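Local coordinates for extracellular ligand-binding receptor (Verminephrobacter eiseniae, PDB 4M88), which probably binds an amino acid as the extracellular solute-binding component of an ABC transporter, as in other members of the leucine-binding protein family, at residues Pro209-Gly214 against Leu227-Tyr232; Val202-Pro207 against Ala216-Ala221. All blocks are in the same frame, centred on the assembly; numbering follows the deposited sequence.

In the fold
Both contacts are buried, and both tie helix 208-220 to the mixed sheet of the second lobe, within the beta-alpha-beta unit formed with strands 201-205 and 227-229. Contact 2 sets the last turns of the helix on strand 201-205, about 19 Å (centre to centre) from the middle of the chain; contact 1 sets its first turns against strand 227-229 and the loop beyond, at about 12 Å. The two strands are parallel neighbours, Phe-228 N lying 2.8 Å from Val-202 O in a probable hydrogen bond. Aliphatic packing carries both interfaces, but contact 1 ends at a tyrosine whose hydroxyl is held by polar partners, whereas contact 2 is aliphatic throughout.

Contact 1: residues Pro209-Gly214 against Leu227-Tyr232; sequences PFIVAG and LFVLSY
The hydroxyl of Tyr-232 is gripped twice, by OD1 of Asp-125 and by the backbone N of Gly-106, while the root of the same side chain rests on Ile-211 of the helix. CD1 of Ile-211 approaches to 3.6 Å from Tyr-232 CB and lies at the edge of the phenol ring, near its plane, so neither face of the ring is taken up by the isoleucine. The ring swings away from the helix: its CG stands anti to the carbonyl carbon (chi1 -59°), which leaves CB to meet the helix and carries the hydroxyl off toward its polar partners.

Ile-211 works with both of its branches. Its CG2 packs on Val-229 CG1 at 3.5 Å, a snug methyl-to-methyl meeting. The longer branch is nearly extended (chi2 164°), which takes CD1 past the valine to the tyrosine. One helix residue thereby bridges the end of strand 227-229 and the loop that follows. Between these two anchor points the chain bends through an inverse gamma turn centred on Ser-231, in which Tyr-232 N bonds to Leu-230 O at 2.7 Å. Ser-231 OG is held by Val-253 O and Glu-128 OE2.

No hydrogen bond crosses from helix to strand. Directionless aliphatic packing supports the base of Tyr-232, with Pro-105 and Arg-122 also touching the side chain, and the two bonds at its hydroxyl orient the far end; a glycerol, probably from the crystallisation liquor, lies about 3 Å from the side chain (nearest atoms), consistent with a pocket lined by a residue apolar at one end and polar at the other.

Contact 2: residues Val202-Pro207 against Ala216-Ala221; sequences VLVIGP and AALRKA
Leu-218, Val-202 and Val-204 meet without a flat group among them: no ring face or edge enters this interface, and methyl groups do all the touching. The helix contributes a single atom, CD1 of Leu-218, which comes within 3.8 Å of Val-204 CG2 and 3.9 Å of Val-202 CG1. Those two valine methyls are 4.5 Å apart, so the leucine tip seats over the gap between them.

The valines share one rotamer yet present different branches. Val-202 uses the methyl placed opposite its backbone N (chi1 -173°), which leads forward along the strand; Val-204 uses the methyl beside its N, which leads back. The two methyls point toward each other along the strand, and CD1 rests on both. Leu-218 reaches them because CD1 is almost anti to CA (chi2 166°), stretching that branch straight out from the helix. The leucine and Val-204 side chains run antiparallel alongside each other, while Val-202 meets the leucine at a slant.

Leu-203, between the valines, turns to the other face of the sheet. Leu-227 of the neighbouring strand 227-229 and Ile-194 of helix 184-195 each touch both Val-202 and Leu-218. The helix ends at Lys-220, Ala-221 already leaving helical backbone angles, and Arg-219 NH1 bonds to the carbonyl oxygens of Val-223 and Gln-225 in the connection to the next strand.

Strand-to-helix packing of this kind, with alternate valines facing a helix that leads on to the adjacent parallel strand, belongs to the beta-alpha-beta crossover of the Rossmann-like lobes of type I periplasmic binding proteins.

Contact 1: residues Pro209-Gly214 against Leu227-Tyr232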
ATOM      1  N   PRO A 209       2.565  10.027  -6.310  1.00 19.90           N
ATOM      2  CA  PRO A 209       2.654  11.421  -6.776  1.00 16.57           C
ATOM      3  C   PRO A 209       1.588  11.764  -7.831  1.00 16.48           C
ATOM      4  O   PRO A 209       1.186  12.925  -7.931  1.00 18.05           O
ATOM      5  CB  PRO A 209       4.063  11.512  -7.374  1.00 19.43           C
ATOM      6  CG  PRO A 209       4.416  10.101  -7.754  1.00 25.34           C
ATOM      7  CD  PRO A 209       3.720   9.216  -6.747  1.00 22.04           C
ATOM      8  N   PHE A 210       1.142  10.766  -8.590  1.00 15.33           N
ATOM      9  CA  PHE A 210       0.080  10.963  -9.571  1.00 15.16           C
ATOM     10  C   PHE A 210      -1.254  11.238  -8.883  1.00 14.44           C
ATOM     11  O   PHE A 210      -2.059  12.025  -9.366  1.00 14.21           O
ATOM     12  CB  PHE A 210      -0.043   9.735 -10.480  1.00 19.31           C
ATOM     13  CG  PHE A 210      -1.117   9.860 -11.527  1.00 15.24           C
ATOM     14  CD1 PHE A 210      -0.824  10.390 -12.778  1.00 16.69           C
ATOM     15  CD2 PHE A 210      -2.415   9.421 -11.270  1.00 13.30           C
ATOM     16  CE1 PHE A 210      -1.814  10.500 -13.749  1.00 13.11           C
ATOM     17  CE2 PHE A 210      -3.415   9.533 -12.236  1.00 16.91           C
ATOM     18  CZ  PHE A 210      -3.115  10.069 -13.478  1.00 18.03           C
ATOM     19  N   ILE A 211      -1.502  10.581  -7.760  1.00 13.41           N
ATOM     20  CA  ILE A 211      -2.746  10.824  -7.036  1.00  9.81           C
ATOM     21  C   ILE A 211      -2.794  12.271  -6.545  1.00 13.14           C
ATOM     22  O   ILE A 211      -3.790  12.973  -6.738  1.00 16.05           O
ATOM     23  CB  ILE A 211      -2.889   9.864  -5.858  1.00 14.43           C
ATOM     24  CG1 ILE A 211      -3.030   8.433  -6.379  1.00 19.10           C
ATOM     25  CG2 ILE A 211      -4.097  10.233  -5.018  1.00 18.23           C
ATOM     26  CD1 ILE A 211      -2.782   7.388  -5.312  1.00 22.26           C
ATOM     27  N   VAL A 212      -1.710  12.721  -5.928  1.00 13.22           N
ATOM     28  CA  VAL A 212      -1.658  14.090  -5.425  1.00 14.32           C
ATOM     29  C   VAL A 212      -1.785  15.110  -6.562  1.00 16.10           C
ATOM     30  O   VAL A 212      -2.582  16.055  -6.492  1.00 13.32           O
ATOM     31  CB  VAL A 212      -0.377  14.338  -4.620  1.00 20.40           C
ATOM     32  CG1 VAL A 212      -0.337  15.773  -4.142  1.00 24.55           C
ATOM     33  CG2 VAL A 212      -0.315  13.389  -3.421  1.00 19.80           C
ATOM     34  N   ALA A 213      -1.009  14.912  -7.615  1.00 14.58           N
ATOM     35  CA  ALA A 213      -1.054  15.810  -8.764  1.00 15.42           C
ATOM     36  C   ALA A 213      -2.421  15.782  -9.432  1.00 13.13           C
ATOM     37  O   ALA A 213      -2.898  16.817  -9.900  1.00 13.19           O
ATOM     38  CB  ALA A 213       0.021  15.454  -9.762  1.00 14.92           C
ATOM     39  N   GLY A 214      -3.052  14.600  -9.473  1.00 10.14           N
ATOM     40  CA  GLY A 214      -4.349  14.453 -10.109  1.00 10.65           C
ATOM     41  C   GLY A 214      -5.438  15.162  -9.331  1.00 13.35           C
ATOM     42  O   GLY A 214      -6.313  15.807  -9.910  1.00 10.03           O
ATOM     43  N   LEU A 227     -13.913  13.080  -4.587  1.00  9.92           N
ATOM     44  CA  LEU A 227     -12.852  12.356  -5.265  1.00  8.44           C
ATOM     45  C   LEU A 227     -12.532  11.164  -4.379  1.00 11.54           C
ATOM     46  O   LEU A 227     -12.623  11.257  -3.145  1.00 13.48           O
ATOM     47  CB  LEU A 227     -11.616  13.246  -5.413  1.00 13.83           C
ATOM     48  CG  LEU A 227     -11.836  14.639  -6.001  1.00 14.24           C
ATOM     49  CD1 LEU A 227     -10.493  15.391  -6.052  1.00 12.56           C
ATOM     50  CD2 LEU A 227     -12.459  14.569  -7.393  1.00 15.45           C
ATOM     51  N   PHE A 228     -12.208  10.033  -4.986  1.00 10.35           N
ATOM     52  CA  PHE A 228     -11.907   8.835  -4.213  1.00  8.99           C
ATOM     53  C   PHE A 228     -10.539   8.323  -4.619  1.00 13.23           C
ATOM     54  O   PHE A 228     -10.194   8.315  -5.805  1.00 15.17           O
ATOM     55  CB  PHE A 228     -12.941   7.736  -4.462  1.00 11.89           C
ATOM     56  CG  PHE A 228     -14.363   8.208  -4.368  1.00 17.81           C
ATOM     57  CD1 PHE A 228     -14.927   8.502  -3.140  1.00 22.84           C
ATOM     58  CD2 PHE A 228     -15.134   8.345  -5.512  1.00 24.60           C
ATOM     59  CE1 PHE A 228     -16.246   8.938  -3.054  1.00 24.27           C
ATOM     60  CE2 PHE A 228     -16.450   8.780  -5.436  1.00 25.58           C
ATOM     61  CZ  PHE A 228     -17.000   9.076  -4.205  1.00 22.10           C
ATOM     62  N   VAL A 229      -9.753   7.910  -3.637  1.00  9.41           N
ATOM     63  CA  VAL A 229      -8.424   7.395  -3.925  1.00 11.09           C
ATOM     64  C   VAL A 229      -8.186   6.137  -3.119  1.00 13.96           C
ATOM     65  O   VAL A 229      -8.846   5.910  -2.104  1.00 13.33           O
ATOM     66  CB  VAL A 229      -7.317   8.422  -3.592  1.00 14.22           C
ATOM     67  CG1 VAL A 229      -7.538   9.713  -4.358  1.00 15.25           C
ATOM     68  CG2 VAL A 229      -7.266   8.687  -2.096  1.00 14.45           C
ATOM     69  N   LEU A 230      -7.244   5.315  -3.576  1.00 13.63           N
ATOM     70  CA  LEU A 230      -6.911   4.079  -2.883  1.00 14.94           C
ATOM     71  C   LEU A 230      -5.835   4.328  -1.832  1.00 15.81           C
ATOM     72  O   LEU A 230      -5.437   5.474  -1.602  1.00 19.35           O
ATOM     73  CB  LEU A 230      -6.445   3.022  -3.888  1.00 21.82           C
ATOM     74  CG  LEU A 230      -7.415   2.745  -5.039  1.00 21.18           C
ATOM     75  CD1 LEU A 230      -6.876   1.634  -5.945  1.00 22.46           C
ATOM     76  CD2 LEU A 230      -8.774   2.370  -4.495  1.00 24.79           C
ATOM     77  N   SER A 231      -5.363   3.250  -1.208  1.00 16.36           N
ATOM     78  CA  SER A 231      -4.451   3.339  -0.066  1.00 18.37           C
ATOM     79  C   SER A 231      -3.031   3.787  -0.415  1.00 17.90           C
ATOM     80  O   SER A 231      -2.074   3.083  -0.089  1.00 22.36           O
ATOM     81  CB  SER A 231      -4.365   1.984   0.634  1.00 25.83           C
ATOM     82  OG  SER A 231      -5.567   1.677   1.303  1.00 33.39           O
ATOM     83  N   TYR A 232      -2.878   4.955  -1.040  1.00 15.42           N
ATOM     84  CA  TYR A 232      -1.536   5.378  -1.483  1.00 19.61           C
ATOM     85  C   TYR A 232      -1.110   6.804  -1.143  1.00 16.75           C
ATOM     86  O   TYR A 232      -0.005   7.227  -1.497  1.00 21.68           O
ATOM     87  CB  TYR A 232      -1.376   5.111  -2.979  1.00 26.08           C
ATOM     88  CG  TYR A 232      -1.576   3.650  -3.265  1.00 27.63           C
ATOM     89  CD1 TYR A 232      -0.687   2.712  -2.766  1.00 34.34           C
ATOM     90  CD2 TYR A 232      -2.686   3.201  -3.970  1.00 26.22           C
ATOM     91  CE1 TYR A 232      -0.873   1.363  -2.985  1.00 33.98           C
ATOM     92  CE2 TYR A 232      -2.880   1.846  -4.200  1.00 20.84           C
ATOM     93  CZ  TYR A 232      -1.974   0.938  -3.701  1.00 29.42           C
ATOM     94  OH  TYR A 232      -2.164  -0.406  -3.925  1.00 33.10           O
TER

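Contact 2: residues Val202-Pro207 against Ala216-Ala221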
ATOM      1  N   VAL A 202     -15.279  11.146  -8.774  1.00  9.71           N
ATOM      2  CA  VAL A 202     -14.115  10.805  -9.588  1.00  9.24           C
ATOM      3  C   VAL A 202     -13.127   9.963  -8.797  1.00 12.28           C
ATOM      4  O   VAL A 202     -12.697  10.368  -7.710  1.00 14.90           O
ATOM      5  CB  VAL A 202     -13.359  12.064 -10.082  1.00 12.11           C
ATOM      6  CG1 VAL A 202     -12.254  11.658 -11.063  1.00 10.10           C
ATOM      7  CG2 VAL A 202     -14.306  13.062 -10.746  1.00 15.99           C
ATOM      8  N   LEU A 203     -12.774   8.799  -9.345  1.00  9.57           N
ATOM      9  CA  LEU A 203     -11.727   7.950  -8.784  1.00  8.00           C
ATOM     10  C   LEU A 203     -10.393   8.322  -9.403  1.00 11.75           C
ATOM     11  O   LEU A 203     -10.296   8.457 -10.620  1.00 15.49           O
ATOM     12  CB  LEU A 203     -11.989   6.481  -9.108  1.00 13.43           C
ATOM     13  CG  LEU A 203     -12.932   5.592  -8.320  1.00 28.54           C
ATOM     14  CD1 LEU A 203     -14.375   5.972  -8.582  1.00 36.26           C
ATOM     15  CD2 LEU A 203     -12.670   4.134  -8.720  1.00 24.37           C
ATOM     16  N   VAL A 204      -9.354   8.459  -8.583  1.00 11.10           N
ATOM     17  CA  VAL A 204      -8.010   8.695  -9.114  1.00 12.51           C
ATOM     18  C   VAL A 204      -7.124   7.494  -8.814  1.00 15.66           C
ATOM     19  O   VAL A 204      -6.989   7.099  -7.658  1.00 12.88           O
ATOM     20  CB  VAL A 204      -7.411   9.983  -8.540  1.00 12.56           C
ATOM     21  CG1 VAL A 204      -6.103  10.319  -9.240  1.00 13.97           C
ATOM     22  CG2 VAL A 204      -8.408  11.137  -8.704  1.00 16.35           C
ATOM     23  N   ILE A 205      -6.539   6.903  -9.857  1.00 12.32           N
ATOM     24  CA  ILE A 205      -5.761   5.665  -9.726  1.00 11.78           C
ATOM     25  C   ILE A 205      -4.359   5.842 -10.276  1.00 15.10           C
ATOM     26  O   ILE A 205      -4.187   6.237 -11.426  1.00 15.54           O
ATOM     27  CB  ILE A 205      -6.445   4.502 -10.486  1.00 16.55           C
ATOM     28  CG1 ILE A 205      -7.791   4.165  -9.833  1.00 20.39           C
ATOM     29  CG2 ILE A 205      -5.555   3.267 -10.531  1.00 24.25           C
ATOM     30  CD1 ILE A 205      -8.485   2.934 -10.427  1.00 23.54           C
ATOM     31  N   GLY A 206      -3.349   5.554  -9.463  1.00 12.47           N
ATOM     32  CA  GLY A 206      -1.981   5.685  -9.925  1.00 15.03           C
ATOM     33  C   GLY A 206      -1.014   5.687  -8.765  1.00 16.49           C
ATOM     34  O   GLY A 206      -1.429   5.550  -7.610  1.00 16.66           O
ATOM     35  N   PRO A 207       0.285   5.836  -9.064  1.00 20.25           N
ATOM     36  CA  PRO A 207       1.297   5.929  -8.010  1.00 18.45           C
ATOM     37  C   PRO A 207       1.033   7.175  -7.187  1.00 16.96           C
ATOM     38  O   PRO A 207       0.408   8.114  -7.692  1.00 17.88           O
ATOM     39  CB  PRO A 207       2.608   6.081  -8.789  1.00 21.94           C
ATOM     40  CG  PRO A 207       2.317   5.530 -10.148  1.00 25.66           C
ATOM     41  CD  PRO A 207       0.879   5.855 -10.411  1.00 20.51           C
ATOM     42  N   ALA A 216      -4.959  17.769  -7.424  1.00 11.99           N
ATOM     43  CA  ALA A 216      -4.751  19.205  -7.577  1.00 11.92           C
ATOM     44  C   ALA A 216      -5.264  19.671  -8.930  1.00 14.85           C
ATOM     45  O   ALA A 216      -5.879  20.733  -9.031  1.00 12.96           O
ATOM     46  CB  ALA A 216      -3.295  19.559  -7.407  1.00 15.68           C
ATOM     47  N   ALA A 217      -5.013  18.873  -9.965  1.00 13.74           N
ATOM     48  CA  ALA A 217      -5.451  19.222 -11.312  1.00 14.42           C
ATOM     49  C   ALA A 217      -6.973  19.244 -11.408  1.00 12.86           C
ATOM     50  O   ALA A 217      -7.553  20.142 -12.037  1.00 11.95           O
ATOM     51  CB  ALA A 217      -4.867  18.255 -12.324  1.00 14.23           C
ATOM     52  N   LEU A 218      -7.618  18.252 -10.801  1.00 13.13           N
ATOM     53  CA  LEU A 218      -9.076  18.210 -10.779  1.00 13.60           C
ATOM     54  C   LEU A 218      -9.669  19.430 -10.055  1.00 10.43           C
ATOM     55  O   LEU A 218     -10.573  20.078 -10.583  1.00 11.73           O
ATOM     56  CB  LEU A 218      -9.580  16.894 -10.173  1.00 10.09           C
ATOM     57  CG  LEU A 218      -9.379  15.639 -11.026  1.00 10.88           C
ATOM     58  CD1 LEU A 218      -9.606  14.379 -10.199  1.00 13.09           C
ATOM     59  CD2 LEU A 218     -10.305  15.645 -12.259  1.00 15.81           C
ATOM     60  N   ARG A 219      -9.156  19.757  -8.870  1.00 10.69           N
ATOM     61  CA  ARG A 219      -9.647  20.922  -8.132  1.00 10.73           C
ATOM     62  C   ARG A 219      -9.450  22.208  -8.939  1.00 16.47           C
ATOM     63  O   ARG A 219     -10.338  23.063  -8.992  1.00 16.29           O
ATOM     64  CB  ARG A 219      -8.964  21.054  -6.761  1.00 13.72           C
ATOM     65  CG  ARG A 219      -9.311  19.977  -5.753  1.00 15.26           C
ATOM     66  CD  ARG A 219     -10.781  19.631  -5.740  1.00 16.57           C
ATOM     67  NE  ARG A 219     -11.129  18.846  -4.557  1.00 15.39           N
ATOM     68  CZ  ARG A 219     -12.209  18.069  -4.453  1.00 18.19           C
ATOM     69  NH1 ARG A 219     -13.064  17.949  -5.470  1.00 13.44           N
ATOM     70  NH2 ARG A 219     -12.439  17.410  -3.324  1.00 16.91           N
ATOM     71  N   LYS A 220      -8.296  22.332  -9.587  1.00 17.68           N
ATOM     72  CA  LYS A 220      -8.023  23.498 -10.431  1.00 21.49           C
ATOM     73  C   LYS A 220      -8.942  23.575 -11.654  1.00 20.18           C
ATOM     74  O   LYS A 220      -9.195  24.659 -12.178  1.00 22.26           O
ATOM     75  CB  LYS A 220      -6.566  23.509 -10.883  1.00 22.46           C
ATOM     76  CG  LYS A 220      -5.640  24.114  -9.857  1.00 33.85           C
ATOM     77  CD  LYS A 220      -4.241  24.302 -10.414  1.00 36.63           C
ATOM     78  CE  LYS A 220      -3.475  25.345  -9.615  1.00 40.66           C
ATOM     79  NZ  LYS A 220      -2.010  25.264  -9.894  1.00 43.49           N
ATOM     80  N   ALA A 221      -9.443  22.426 -12.103  1.00 18.25           N
ATOM     81  CA  ALA A 221     -10.391  22.397 -13.215  1.00 17.21           C
ATOM     82  C   ALA A 221     -11.829  22.557 -12.720  1.00 18.84           C
ATOM     83  O   ALA A 221     -12.771  22.344 -13.478  1.00 21.92           O
ATOM     84  CB  ALA A 221     -10.242  21.121 -14.027  1.00 14.25           C
TER